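Local coordinates for protein putative glucoamylase (Bacteroides uniformis, PDB 4GL3) that is a putative glucoamylase, probably a glycoside hydrolase that releases glucose from alpha-linked glucans and is built on a barrel of helical hairpins, at residues Gly39-Arg44 with Tyr376-Gln381; Gly60-Ile65 with Gly394-Leu399; Lys118-Asp123 with His177-Asn182; Trp301-Ser306 with Gly322-Thr327. All blocks are in the same frame, centred on the assembly; numbering follows the deposited sequence.

Interactions 1 and 2 join the start of the chain to its last helices and interlock: segments 39-44 and 60-65 precede 376-381 and 394-399 in the same order. Helices 378-393 and 395-401, which follow one another, carry the later segments, and the contact centres are about 16 Å apart. Interactions 3 and 4 are nested in the loops so closed, in series, with centres about 30 Å apart. Interaction 4 touches interaction 1 through a probable hydrogen bond between Asp380 O and Thr327 OG1. Interaction 3 lies peripherally, its centre about 22 Å from that of the chain. Joining an early loop and an early helix to two late helices is consistent with closure of an (alpha/alpha)6 barrel.

Interaction 1. Residues Gly39-Arg44 with Tyr376-Gln381; sequences GLAHER and YLAIDQ
Arg44 lays one face of its guanidinium over the methyl CD1 of Leu377, which sits 3.5 Å above that plane and off toward its rim. The two side chains run alongside each other in the same direction from a single beta bridge, Arg44 with Leu377, that ties the loop before strand 51-53 to the N-terminus of helix 378-393, in a mainly helical fold consistent with the six-hairpin clan. CG of Arg44 stands between the backbone N and the carbonyl carbon (chi1 60°), and a further bend at chi3 brings the flat group over the leucine. NH1 comes within 3.7 Å of Leu377 CD1, yet its charge is met by a salt bridge to Asp307 OD2 and a bond to Asn46 OD1. The carboxylate of Glu43 turns instead to Trp104 NE1. A diethylene glycol hydrogen-bonded to Arg44 NH2 and a Tris molecule near Glu43, both probably from the crystallisation liquor, may mark a pocket here. Beside the bridge, Arg44 CA approaches Tyr376 O at 3.2 Å in a CH...O contact. Ala378 CB packs against His42 O and, more loosely, against Ala41 CB. Leu377 is the N-cap residue, and the first two helical amides after it reach one carbonyl of the other segment, one directly and one through water: Ala378 N donates to Glu43 O over 3.1 Å (N-H...O 153°), reaching it from above the carbonyl plane. A water gives a proton to the same Glu43 O at 2.7 Å and accepts one from Ile379 N at 3.0 Å.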
loop_
_atom_site.group_PDB
_atom_site.type_symbol
_atom_site.label_atom_id
_atom_site.label_comp_id
_atom_site.label_asym_id
_atom_site.label_seq_id
_atom_site.Cartn_x
_atom_site.Cartn_y
_atom_site.Cartn_z
ATOM N N GLY A 39 -18.893 1.043 -0.709
ATOM C CA GLY A 39 -17.763 1.904 -1.099
ATOM C C GLY A 39 -16.404 1.222 -1.143
ATOM O O GLY A 39 -15.378 1.849 -1.473
ATOM N N LEU A 40 -16.371 -0.060 -0.823
ATOM C CA LEU A 40 -15.123 -0.806 -0.825
ATOM C C LEU A 40 -14.668 -1.141 -2.250
ATOM O O LEU A 40 -15.466 -1.162 -3.212
ATOM C CB LEU A 40 -15.237 -2.096 0.024
ATOM C CG LEU A 40 -15.565 -1.981 1.515
ATOM C CD1 LEU A 40 -15.754 -3.368 2.170
ATOM C CD2 LEU A 40 -14.481 -1.142 2.228
ATOM N N ALA A 41 -13.362 -1.358 -2.368
ATOM C CA ALA A 41 -12.705 -1.627 -3.641
ATOM C C ALA A 41 -12.733 -3.107 -3.973
ATOM O O ALA A 41 -12.558 -3.976 -3.096
ATOM C CB ALA A 41 -11.251 -1.128 -3.583
ATOM N N HIS A 42 -13.001 -3.412 -5.231
ATOM C CA HIS A 42 -12.797 -4.750 -5.761
ATOM C C HIS A 42 -11.299 -5.105 -5.727
ATOM O O HIS A 42 -10.424 -4.244 -5.927
ATOM C CB HIS A 42 -13.248 -4.855 -7.219
ATOM C CG HIS A 42 -14.717 -4.948 -7.411
ATOM N ND1 HIS A 42 -15.525 -3.840 -7.559
ATOM C CD2 HIS A 42 -15.520 -6.022 -7.542
ATOM C CE1 HIS A 42 -16.771 -4.237 -7.729
ATOM N NE2 HIS A 42 -16.794 -5.556 -7.723
ATOM N N GLU A 43 -10.998 -6.385 -5.523
ATOM C CA GLU A 43 -9.626 -6.845 -5.573
ATOM C C GLU A 43 -9.061 -6.642 -6.973
ATOM O O GLU A 43 -7.879 -6.317 -7.131
ATOM C CB GLU A 43 -9.528 -8.341 -5.159
ATOM C CG GLU A 43 -8.245 -9.101 -5.578
ATOM C CD GLU A 43 -6.920 -8.871 -4.757
ATOM O OE1 GLU A 43 -6.875 -8.433 -3.522
ATOM O OE2 GLU A 43 -5.855 -9.183 -5.413
ATOM N N ARG A 44 -9.893 -6.888 -7.978
ATOM C CA ARG A 44 -9.465 -6.762 -9.394
ATOM C C ARG A 44 -10.694 -6.482 -10.289
ATOM O O ARG A 44 -11.828 -6.700 -9.865
ATOM C CB ARG A 44 -8.730 -8.035 -9.874
ATOM C CG ARG A 44 -9.589 -9.303 -9.780
ATOM C CD ARG A 44 -8.931 -10.562 -10.340
ATOM N NE ARG A 44 -7.555 -10.766 -9.886
ATOM C CZ ARG A 44 -6.446 -10.644 -10.636
ATOM N NH1 ARG A 44 -6.489 -10.267 -11.925
ATOM N NH2 ARG A 44 -5.267 -10.887 -10.071
ATOM N N TYR A 376 -6.916 -4.655 -13.954
ATOM C CA TYR A 376 -6.497 -3.677 -12.951
ATOM C C TYR A 376 -6.711 -4.285 -11.559
ATOM O O TYR A 376 -7.733 -4.959 -11.319
ATOM C CB TYR A 376 -7.379 -2.431 -13.035
ATOM C CG TYR A 376 -7.431 -1.795 -14.370
ATOM C CD1 TYR A 376 -8.337 -2.202 -15.317
ATOM C CD2 TYR A 376 -6.523 -0.781 -14.702
ATOM C CE1 TYR A 376 -8.376 -1.588 -16.572
ATOM C CE2 TYR A 376 -6.539 -0.187 -15.937
ATOM C CZ TYR A 376 -7.461 -0.590 -16.869
ATOM O OH TYR A 376 -7.461 0.024 -18.110
ATOM N N LEU A 377 -5.780 -4.032 -10.651
ATOM C CA LEU A 377 -5.837 -4.515 -9.270
ATOM C C LEU A 377 -5.842 -3.337 -8.305
ATOM O O LEU A 377 -5.041 -2.403 -8.446
ATOM C CB LEU A 377 -4.622 -5.400 -8.971
ATOM C CG LEU A 377 -4.663 -6.873 -9.369
ATOM C CD1 LEU A 377 -4.981 -7.058 -10.840
ATOM C CD2 LEU A 377 -3.309 -7.548 -9.011
ATOM N N ALA A 378 -6.713 -3.396 -7.293
ATOM C CA ALA A 378 -6.732 -2.358 -6.241
ATOM C C ALA A 378 -5.354 -2.073 -5.676
ATOM O O ALA A 378 -4.997 -0.909 -5.437
ATOM C CB ALA A 378 -7.654 -2.744 -5.074
ATOM N N ILE A 379 -4.616 -3.123 -5.338
ATOM C CA ILE A 379 -3.363 -2.910 -4.595
ATOM C C ILE A 379 -2.229 -2.343 -5.479
ATOM O O ILE A 379 -1.263 -1.861 -4.960
ATOM C CB ILE A 379 -2.879 -4.182 -3.824
ATOM C CG1 ILE A 379 -2.585 -5.330 -4.797
ATOM C CG2 ILE A 379 -3.893 -4.560 -2.700
ATOM C CD1 ILE A 379 -2.217 -6.688 -4.149
ATOM N N ASP A 380 -2.367 -2.415 -6.795
ATOM C CA ASP A 380 -1.422 -1.786 -7.744
ATOM C C ASP A 380 -1.876 -0.349 -8.149
ATOM O O ASP A 380 -1.045 0.560 -8.281
ATOM C CB ASP A 380 -1.258 -2.702 -8.955
ATOM C CG ASP A 380 -0.561 -4.083 -8.588
ATOM O OD1 ASP A 380 0.116 -4.180 -7.547
ATOM O OD2 ASP A 380 -0.639 -5.054 -9.387
ATOM N N GLN A 381 -3.192 -0.131 -8.258
ATOM C CA GLN A 381 -3.745 1.172 -8.626
ATOM C C GLN A 381 -3.697 2.205 -7.487
ATOM O O GLN A 381 -3.431 3.381 -7.713
ATOM C CB GLN A 381 -5.183 1.030 -9.149
ATOM C CG GLN A 381 -5.324 0.255 -10.467
ATOM C CD GLN A 381 -4.403 0.722 -11.596
ATOM O OE1 GLN A 381 -3.204 0.373 -11.658
ATOM N NE2 GLN A 381 -4.976 1.369 -12.552
HETATM O O HOH W 1 -5.950 -5.770 -5.279
#

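Interaction 2. Residues Gly60-Ile65 with Gly394-Leu399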
loop_
_atom_site.group_PDB
_atom_site.type_symbol
_atom_site.label_atom_id
_atom_site.label_comp_id
_atom_site.label_asym_id
_atom_site.label_seq_id
_atom_site.Cartn_x
_atom_site.Cartn_y
_atom_site.Cartn_z
ATOM N N GLY A 60 -7.920 2.934 -1.205
ATOM C CA GLY A 60 -9.083 3.625 -1.758
ATOM C C GLY A 60 -9.510 4.805 -0.883
ATOM O O GLY A 60 -9.813 5.872 -1.391
ATOM N N VAL A 61 -9.533 4.598 0.429
ATOM C CA VAL A 61 -9.807 5.659 1.391
ATOM C C VAL A 61 -8.841 6.837 1.182
ATOM O O VAL A 61 -9.244 7.987 1.133
ATOM C CB VAL A 61 -9.760 5.097 2.821
ATOM C CG1 VAL A 61 -9.593 6.202 3.883
ATOM C CG2 VAL A 61 -11.018 4.253 3.064
HETATM N N MSE A 62 -7.565 6.545 1.033
HETATM C CA MSE A 62 -6.587 7.588 0.759
HETATM C C MSE A 62 -6.809 8.229 -0.620
HETATM O O MSE A 62 -6.665 9.444 -0.759
HETATM C CB MSE A 62 -5.166 7.062 0.908
HETATM C CG MSE A 62 -4.860 6.666 2.357
HETATM SE SE MSE A 62 -3.107 5.941 2.764
HETATM C CE MSE A 62 -3.410 4.009 2.645
ATOM N N ALA A 63 -7.179 7.418 -1.614
ATOM C CA ALA A 63 -7.522 7.914 -2.945
ATOM C C ALA A 63 -8.702 8.882 -2.903
ATOM O O ALA A 63 -8.717 9.893 -3.626
ATOM C CB ALA A 63 -7.798 6.759 -3.909
ATOM N N ILE A 64 -9.688 8.619 -2.051
ATOM C CA ILE A 64 -10.801 9.546 -1.921
ATOM C C ILE A 64 -10.319 10.944 -1.436
ATOM O O ILE A 64 -10.738 11.984 -1.979
ATOM C CB ILE A 64 -11.911 9.011 -1.023
ATOM C CG1 ILE A 64 -12.610 7.855 -1.746
ATOM C CG2 ILE A 64 -12.920 10.107 -0.668
ATOM C CD1 ILE A 64 -13.367 6.935 -0.815
ATOM N N ILE A 65 -9.440 10.971 -0.443
ATOM C CA ILE A 65 -8.901 12.236 0.069
ATOM C C ILE A 65 -8.134 12.988 -1.041
ATOM O O ILE A 65 -8.345 14.202 -1.231
ATOM C CB ILE A 65 -7.997 12.038 1.305
ATOM C CG1 ILE A 65 -8.776 11.305 2.436
ATOM C CG2 ILE A 65 -7.470 13.397 1.795
ATOM C CD1 ILE A 65 -7.851 10.677 3.490
ATOM N N GLY A 394 2.735 16.139 -0.576
ATOM C CA GLY A 394 2.873 15.460 0.710
ATOM C C GLY A 394 1.554 15.282 1.471
ATOM O O GLY A 394 1.581 15.028 2.670
ATOM N N LEU A 395 0.415 15.381 0.767
ATOM C CA LEU A 395 -0.921 15.368 1.348
ATOM C C LEU A 395 -1.163 14.243 2.351
ATOM O O LEU A 395 -1.550 14.529 3.501
ATOM C CB LEU A 395 -2.003 15.260 0.257
ATOM C CG LEU A 395 -3.452 15.266 0.768
ATOM C CD1 LEU A 395 -3.816 16.633 1.412
ATOM C CD2 LEU A 395 -4.431 14.961 -0.373
ATOM N N ILE A 396 -0.971 12.980 1.949
ATOM C CA ILE A 396 -1.393 11.865 2.823
ATOM C C ILE A 396 -0.395 11.671 3.972
ATOM O O ILE A 396 -0.782 11.408 5.109
ATOM C CB ILE A 396 -1.623 10.564 2.023
ATOM C CG1 ILE A 396 -2.690 10.780 0.931
ATOM C CG2 ILE A 396 -2.001 9.400 2.941
ATOM C CD1 ILE A 396 -3.995 11.409 1.377
ATOM N N TRP A 397 0.892 11.839 3.660
ATOM C CA TRP A 397 1.939 11.914 4.674
ATOM C C TRP A 397 1.653 12.936 5.763
ATOM O O TRP A 397 1.732 12.635 6.932
ATOM C CB TRP A 397 3.265 12.303 4.040
ATOM C CG TRP A 397 3.924 11.219 3.259
ATOM C CD1 TRP A 397 3.788 9.874 3.424
ATOM C CD2 TRP A 397 4.895 11.400 2.214
ATOM N NE1 TRP A 397 4.568 9.203 2.516
ATOM C CE2 TRP A 397 5.285 10.117 1.783
ATOM C CE3 TRP A 397 5.435 12.516 1.586
ATOM C CZ2 TRP A 397 6.223 9.921 0.754
ATOM C CZ3 TRP A 397 6.376 12.327 0.579
ATOM C CH2 TRP A 397 6.753 11.031 0.174
ATOM N N LYS A 398 1.306 14.150 5.406
ATOM C CA LYS A 398 1.025 15.146 6.453
ATOM C C LYS A 398 -0.147 14.737 7.339
ATOM O O LYS A 398 -0.099 14.930 8.541
ATOM C CB LYS A 398 0.772 16.537 5.875
ATOM C CG LYS A 398 2.008 17.183 5.265
ATOM C CD LYS A 398 1.686 18.595 4.725
ATOM C CE LYS A 398 2.383 18.890 3.405
ATOM N NZ LYS A 398 3.855 19.077 3.544
ATOM N N LEU A 399 -1.196 14.181 6.751
ATOM C CA LEU A 399 -2.368 13.798 7.530
ATOM C C LEU A 399 -2.009 12.688 8.537
ATOM O O LEU A 399 -2.261 12.814 9.748
ATOM C CB LEU A 399 -3.507 13.358 6.583
ATOM C CG LEU A 399 -4.099 14.487 5.750
ATOM C CD1 LEU A 399 -4.860 13.910 4.580
ATOM C CD2 LEU A 399 -4.948 15.443 6.601
#
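Ile396 meets Met62, a selenomethionine, and Ile65 with its two branches. At CB its chain divides: CG2, anti to the backbone N, reaches Met62 SE at 3.6 Å and Met62 CG at 4.0 Å. The other branch, CG1, lies beside the backbone N (chi1 -58°), and a second bend at chi2 (-51°) brings its tip CD1 to 4.0 Å from Ile65 CG2 and 3.9 Å from Met62 O. Both Met62 and Ile65 cross obliquely against this isoleucine. Ile65 CG2 is shared further: the side chain of Leu399 runs antiparallel to that of Ile65, its CD1 lying 3.9 Å from Ile65 CG2, and Leu395 CD2 is at 4.0 Å from the same methyl. One methyl of helix 54-69 is thus met by Leu395, Ile396 and Leu399, one turn of helix 395-401. The two short helical segments run steeply across each other, 108° between their directions, with axes 10.9 Å apart at closest. Val386 of helix 378-393 touches Met62 and Ile396, while Tyr140 of helix 124-140 touches Ile65 and Leu399. No hydrogen bond or charge pair spans the two segments, which implies cohesion by burial and van der Waals contact among branched aliphatic groups and a polarisable selenium.

Interaction 3. Residues Lys118-Asp123 with His177-Asn182; sequences KDDGAD and HWSPNN
A minimal antiparallel sheet, with an ST turn on its second strand's exit, joins Ala122 and Asp123 to Trp178 and His177. Ala122 and Trp178 form the hydrogen-bonded pair, though both bonds are weak: Ala122 N to Trp178 O is 2.8 Å but bent to 126°, and Trp178 N to Ala122 O is 3.3 Å. Asp123 and His177 make the non-hydrogen-bonded pair and share the face turned from Ala122 and Trp178. Gly121 brings the backbones close, its CA 4.2 Å from Ser179 CA. Beyond the strands, Ser179 OG, held anti to the backbone N (chi1 169°), accepts from Asn181 N at 2.9 Å and from Asn182 N at 3.0 Å, closing the ST motif. The same hydroxyl points at Asp120 OD1; its modelled 2.4 Å is too short to trust as a length, although the pairing itself is plausible. Asn182 ND2 adds a weak bond to that carboxylate oxygen, and its amide lies across the CB and CG of Lys118 at about a right angle. At the other end the Asp119 carboxylate crosses the His177 ring steeply, planes 76° apart, with OD1 3.4 Å from CD2. His177 NE2 hydrogen-bonds a glycerol, probably from the crystallisation liquor, which may mark a pocket. Trp178 packs edge-to-face with Phe166 and His98 and also meets Trp184. Asp123, as N-cap, turns OD1 to Glu126 N where strand 122-123 runs into helix 124-140; its partner, strand 177-178, comes from the chain between helices 146-161 and 197-205.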
loop_
_atom_site.group_PDB
_atom_site.type_symbol
_atom_site.label_atom_id
_atom_site.label_comp_id
_atom_site.label_asym_id
_atom_site.label_seq_id
_atom_site.Cartn_x
_atom_site.Cartn_y
_atom_site.Cartn_z
ATOM N N LYS A 118 -7.172 -22.261 5.278
ATOM C CA LYS A 118 -7.024 -21.953 6.683
ATOM C C LYS A 118 -6.948 -20.435 6.969
ATOM O O LYS A 118 -6.807 -20.036 8.118
ATOM C CB LYS A 118 -5.791 -22.646 7.209
ATOM C CG LYS A 118 -5.830 -24.178 7.129
ATOM C CD LYS A 118 -4.858 -24.813 8.097
ATOM C CE LYS A 118 -4.889 -26.341 8.001
ATOM N NZ LYS A 118 -3.891 -27.004 8.879
ATOM N N ASP A 119 -7.006 -19.598 5.913
ATOM C CA ASP A 119 -6.969 -18.113 6.039
ATOM C C ASP A 119 -8.381 -17.567 5.850
ATOM O O ASP A 119 -8.750 -17.049 4.783
ATOM C CB ASP A 119 -6.014 -17.520 4.998
ATOM C CG ASP A 119 -5.830 -15.998 5.111
ATOM O OD1 ASP A 119 -6.408 -15.331 6.020
ATOM O OD2 ASP A 119 -5.027 -15.503 4.268
ATOM N N ASP A 120 -9.166 -17.680 6.905
ATOM C CA ASP A 120 -10.589 -17.353 6.868
ATOM C C ASP A 120 -11.028 -16.526 8.042
ATOM O O ASP A 120 -12.212 -16.546 8.421
ATOM C CB ASP A 120 -11.407 -18.670 6.835
ATOM C CG ASP A 120 -11.222 -19.535 8.125
ATOM O OD1 ASP A 120 -10.323 -19.212 8.949
ATOM O OD2 ASP A 120 -12.012 -20.505 8.279
ATOM N N GLY A 121 -10.073 -15.851 8.669
ATOM C CA GLY A 121 -10.332 -14.950 9.771
ATOM C C GLY A 121 -9.643 -13.615 9.570
ATOM O O GLY A 121 -9.610 -13.096 8.475
ATOM N N ALA A 122 -9.072 -13.093 10.650
ATOM C CA ALA A 122 -8.340 -11.849 10.633
ATOM C C ALA A 122 -7.082 -11.965 9.745
ATOM O O ALA A 122 -6.386 -13.004 9.730
ATOM C CB ALA A 122 -7.934 -11.414 12.057
ATOM N N ASP A 123 -6.840 -10.873 9.013
ATOM C CA ASP A 123 -5.554 -10.589 8.342
ATOM C C ASP A 123 -5.106 -9.226 8.823
ATOM O O ASP A 123 -5.727 -8.161 8.482
ATOM C CB ASP A 123 -5.716 -10.622 6.823
ATOM C CG ASP A 123 -4.421 -10.356 6.084
ATOM O OD1 ASP A 123 -3.620 -9.492 6.556
ATOM O OD2 ASP A 123 -4.174 -11.064 5.090
ATOM N N HIS A 177 -2.089 -13.684 10.865
ATOM C CA HIS A 177 -3.452 -14.164 10.793
ATOM C C HIS A 177 -3.909 -14.720 12.156
ATOM O O HIS A 177 -3.100 -15.095 13.040
ATOM C CB HIS A 177 -3.619 -15.301 9.790
ATOM C CG HIS A 177 -2.877 -15.132 8.501
ATOM N ND1 HIS A 177 -1.564 -15.534 8.345
ATOM C CD2 HIS A 177 -3.303 -14.713 7.275
ATOM C CE1 HIS A 177 -1.209 -15.329 7.082
ATOM N NE2 HIS A 177 -2.242 -14.817 6.417
ATOM N N TRP A 178 -5.231 -14.764 12.298
ATOM C CA TRP A 178 -5.914 -15.582 13.316
ATOM C C TRP A 178 -7.301 -15.944 12.818
ATOM O O TRP A 178 -7.976 -15.133 12.150
ATOM C CB TRP A 178 -6.053 -14.869 14.661
ATOM C CG TRP A 178 -6.758 -15.703 15.656
ATOM C CD1 TRP A 178 -6.188 -16.659 16.456
ATOM C CD2 TRP A 178 -8.173 -15.709 15.973
ATOM N NE1 TRP A 178 -7.140 -17.248 17.220
ATOM C CE2 TRP A 178 -8.362 -16.673 16.968
ATOM C CE3 TRP A 178 -9.265 -14.987 15.521
ATOM C CZ2 TRP A 178 -9.652 -16.973 17.525
ATOM C CZ3 TRP A 178 -10.554 -15.271 16.061
ATOM C CH2 TRP A 178 -10.715 -16.289 17.046
ATOM N N SER A 179 -7.713 -17.172 13.133
ATOM C CA SER A 179 -8.972 -17.719 12.665
ATOM C C SER A 179 -9.795 -18.372 13.772
ATOM O O SER A 179 -9.254 -19.057 14.619
ATOM C CB SER A 179 -8.700 -18.780 11.591
ATOM O OG SER A 179 -9.886 -19.513 11.308
ATOM N N PRO A 180 -11.116 -18.150 13.770
ATOM C CA PRO A 180 -11.969 -18.841 14.710
ATOM C C PRO A 180 -12.018 -20.335 14.463
ATOM O O PRO A 180 -12.324 -21.089 15.392
ATOM C CB PRO A 180 -13.347 -18.211 14.478
ATOM C CG PRO A 180 -13.302 -17.656 13.088
ATOM C CD PRO A 180 -11.871 -17.247 12.889
ATOM N N ASN A 181 -11.711 -20.756 13.235
ATOM C CA ASN A 181 -11.815 -22.169 12.841
ATOM C C ASN A 181 -10.460 -22.898 12.856
ATOM O O ASN A 181 -10.405 -24.093 13.015
ATOM C CB ASN A 181 -12.439 -22.311 11.431
ATOM C CG ASN A 181 -13.824 -21.700 11.348
ATOM O OD1 ASN A 181 -14.101 -20.893 10.462
ATOM N ND2 ASN A 181 -14.647 -22.030 12.276
ATOM N N ASN A 182 -9.373 -22.149 12.687
ATOM C CA ASN A 182 -8.030 -22.738 12.566
ATOM C C ASN A 182 -7.030 -22.144 13.543
ATOM O O ASN A 182 -5.838 -22.437 13.464
ATOM C CB ASN A 182 -7.562 -22.490 11.123
ATOM C CG ASN A 182 -8.477 -23.149 10.123
ATOM O OD1 ASN A 182 -8.582 -24.381 10.082
ATOM N ND2 ASN A 182 -9.172 -22.362 9.349
#

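Interaction 4. Residues Trp301-Ser306 with Gly322-Thr327; sequences WGLTAS and GVITPT
Gly302 O takes the amide proton of Thr325 in a nearly linear bond, N to O 3.2 Å with 176° at the hydrogen, the donor standing almost along the C=O axis. This is the direct backbone link between two buried segments whose chains run 89° to each other. A water beside it joins three polar groups: it accepts from Thr304 N at 3.1 Å, donates to Val323 O at 2.8 Å, and pairs with Thr325 OG1 at 2.7 Å. That hydroxyl also pairs with Ser306 OG at 2.6 Å. Thr325 OG1 is placed between serine and water by chi1 -60°, beside its own backbone N, which leaves CG2 anti to that N and pressed at 3.5 Å against Thr304 CG2. The two threonine side chains cross at about a right angle, and Thr327 CG2 joins them on the Thr304 methyl. A second water sits between Trp301 O and Thr325 O, 2.8 Å from each, and other acceptors nearby compete for its protons. Partners outside the contact satisfy segment 301-306: Thr304 OG1 bonds with Phe250 N, Thr304 O with His315 ND1, and Leu303 N with Asn282 OD1. Leu303 CD2 meets Ile324 CD1, and the leucine also touches Tyr285 of helix 271-288. The two loops, one entering strand 305-306 and the other helix 326-331, thus cross through direct bonds and two waters. Ala305 lies near a bound Tris, probably from the crystallisation liquor, which is consistent with a loop-built pocket rim as in six-hairpin glycosidases.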
loop_
_atom_site.group_PDB
_atom_site.type_symbol
_atom_site.label_atom_id
_atom_site.label_comp_id
_atom_site.label_asym_id
_atom_site.label_seq_id
_atom_site.Cartn_x
_atom_site.Cartn_y
_atom_site.Cartn_z
ATOM N N TRP A 301 11.226 0.245 -16.746
ATOM C CA TRP A 301 11.744 -0.414 -15.548
ATOM C C TRP A 301 10.663 -0.500 -14.503
ATOM O O TRP A 301 9.660 0.222 -14.577
ATOM C CB TRP A 301 12.936 0.347 -14.961
ATOM C CG TRP A 301 12.656 1.753 -14.487
ATOM C CD1 TRP A 301 12.640 2.882 -15.251
ATOM C CD2 TRP A 301 12.383 2.188 -13.134
ATOM N NE1 TRP A 301 12.367 3.988 -14.468
ATOM C CE2 TRP A 301 12.200 3.590 -13.172
ATOM C CE3 TRP A 301 12.254 1.532 -11.910
ATOM C CZ2 TRP A 301 11.925 4.335 -12.039
ATOM C CZ3 TRP A 301 11.964 2.268 -10.795
ATOM C CH2 TRP A 301 11.802 3.656 -10.862
ATOM N N GLY A 302 10.889 -1.390 -13.534
ATOM C CA GLY A 302 10.045 -1.519 -12.358
ATOM C C GLY A 302 9.512 -2.930 -12.244
ATOM O O GLY A 302 8.590 -3.313 -12.973
ATOM N N LEU A 303 10.085 -3.695 -11.310
ATOM C CA LEU A 303 9.652 -5.069 -11.013
ATOM C C LEU A 303 9.007 -5.178 -9.617
ATOM O O LEU A 303 9.600 -4.800 -8.592
ATOM C CB LEU A 303 10.855 -6.019 -11.102
ATOM C CG LEU A 303 11.613 -6.086 -12.431
ATOM C CD1 LEU A 303 12.860 -6.954 -12.283
ATOM C CD2 LEU A 303 10.705 -6.575 -13.554
ATOM N N THR A 304 7.776 -5.689 -9.600
ATOM C CA THR A 304 7.037 -5.942 -8.379
ATOM C C THR A 304 5.970 -7.040 -8.626
ATOM O O THR A 304 5.764 -7.492 -9.763
ATOM C CB THR A 304 6.400 -4.649 -7.879
ATOM O OG1 THR A 304 5.967 -4.814 -6.535
ATOM C CG2 THR A 304 5.189 -4.204 -8.761
ATOM N N ALA A 305 5.306 -7.459 -7.555
ATOM C CA ALA A 305 4.219 -8.444 -7.632
ATOM C C ALA A 305 3.068 -7.934 -8.492
ATOM O O ALA A 305 2.585 -6.799 -8.302
ATOM C CB ALA A 305 3.694 -8.833 -6.222
ATOM N N SER A 306 2.597 -8.789 -9.389
ATOM C CA SER A 306 1.471 -8.438 -10.238
ATOM C C SER A 306 1.005 -9.631 -11.061
ATOM O O SER A 306 1.647 -10.686 -11.049
ATOM C CB SER A 306 1.920 -7.318 -11.190
ATOM O OG SER A 306 2.832 -7.790 -12.157
ATOM N N GLY A 322 10.134 -11.457 -17.095
ATOM C CA GLY A 322 9.916 -10.642 -18.321
ATOM C C GLY A 322 8.766 -9.639 -18.226
ATOM O O GLY A 322 8.439 -8.995 -19.219
ATOM N N VAL A 323 8.173 -9.520 -17.033
ATOM C CA VAL A 323 6.974 -8.726 -16.757
ATOM C C VAL A 323 7.407 -7.418 -16.066
ATOM O O VAL A 323 8.057 -7.437 -15.026
ATOM C CB VAL A 323 5.980 -9.514 -15.854
ATOM C CG1 VAL A 323 4.748 -8.672 -15.473
ATOM C CG2 VAL A 323 5.577 -10.844 -16.530
ATOM N N ILE A 324 7.103 -6.295 -16.710
ATOM C CA ILE A 324 7.234 -4.958 -16.122
ATOM C C ILE A 324 5.840 -4.539 -15.624
ATOM O O ILE A 324 4.814 -4.772 -16.285
ATOM C CB ILE A 324 7.827 -3.950 -17.159
ATOM C CG1 ILE A 324 9.264 -4.342 -17.535
ATOM C CG2 ILE A 324 7.776 -2.493 -16.636
ATOM C CD1 ILE A 324 10.371 -4.089 -16.516
ATOM N N THR A 325 5.797 -3.964 -14.433
ATOM C CA THR A 325 4.574 -3.681 -13.767
ATOM C C THR A 325 4.548 -2.155 -13.420
ATOM O O THR A 325 5.346 -1.685 -12.579
ATOM C CB THR A 325 4.497 -4.493 -12.456
ATOM O OG1 THR A 325 4.557 -5.907 -12.719
ATOM C CG2 THR A 325 3.273 -4.109 -11.689
ATOM N N PRO A 326 3.640 -1.379 -14.069
ATOM C CA PRO A 326 3.679 0.078 -13.936
ATOM C C PRO A 326 3.648 0.628 -12.522
ATOM O O PRO A 326 4.302 1.645 -12.279
ATOM C CB PRO A 326 2.442 0.528 -14.726
ATOM C CG PRO A 326 2.404 -0.450 -15.860
ATOM C CD PRO A 326 2.745 -1.773 -15.180
ATOM N N THR A 327 2.927 -0.020 -11.596
ATOM C CA THR A 327 2.895 0.482 -10.241
ATOM C C THR A 327 4.265 0.545 -9.571
ATOM O O THR A 327 4.431 1.362 -8.681
ATOM C CB THR A 327 1.888 -0.255 -9.345
ATOM O OG1 THR A 327 1.679 0.508 -8.145
ATOM C CG2 THR A 327 2.380 -1.675 -8.977
HETATM O O HOH W 2 7.105 0.229 -13.498
HETATM O O HOH W 3 7.087 -6.670 -12.485
#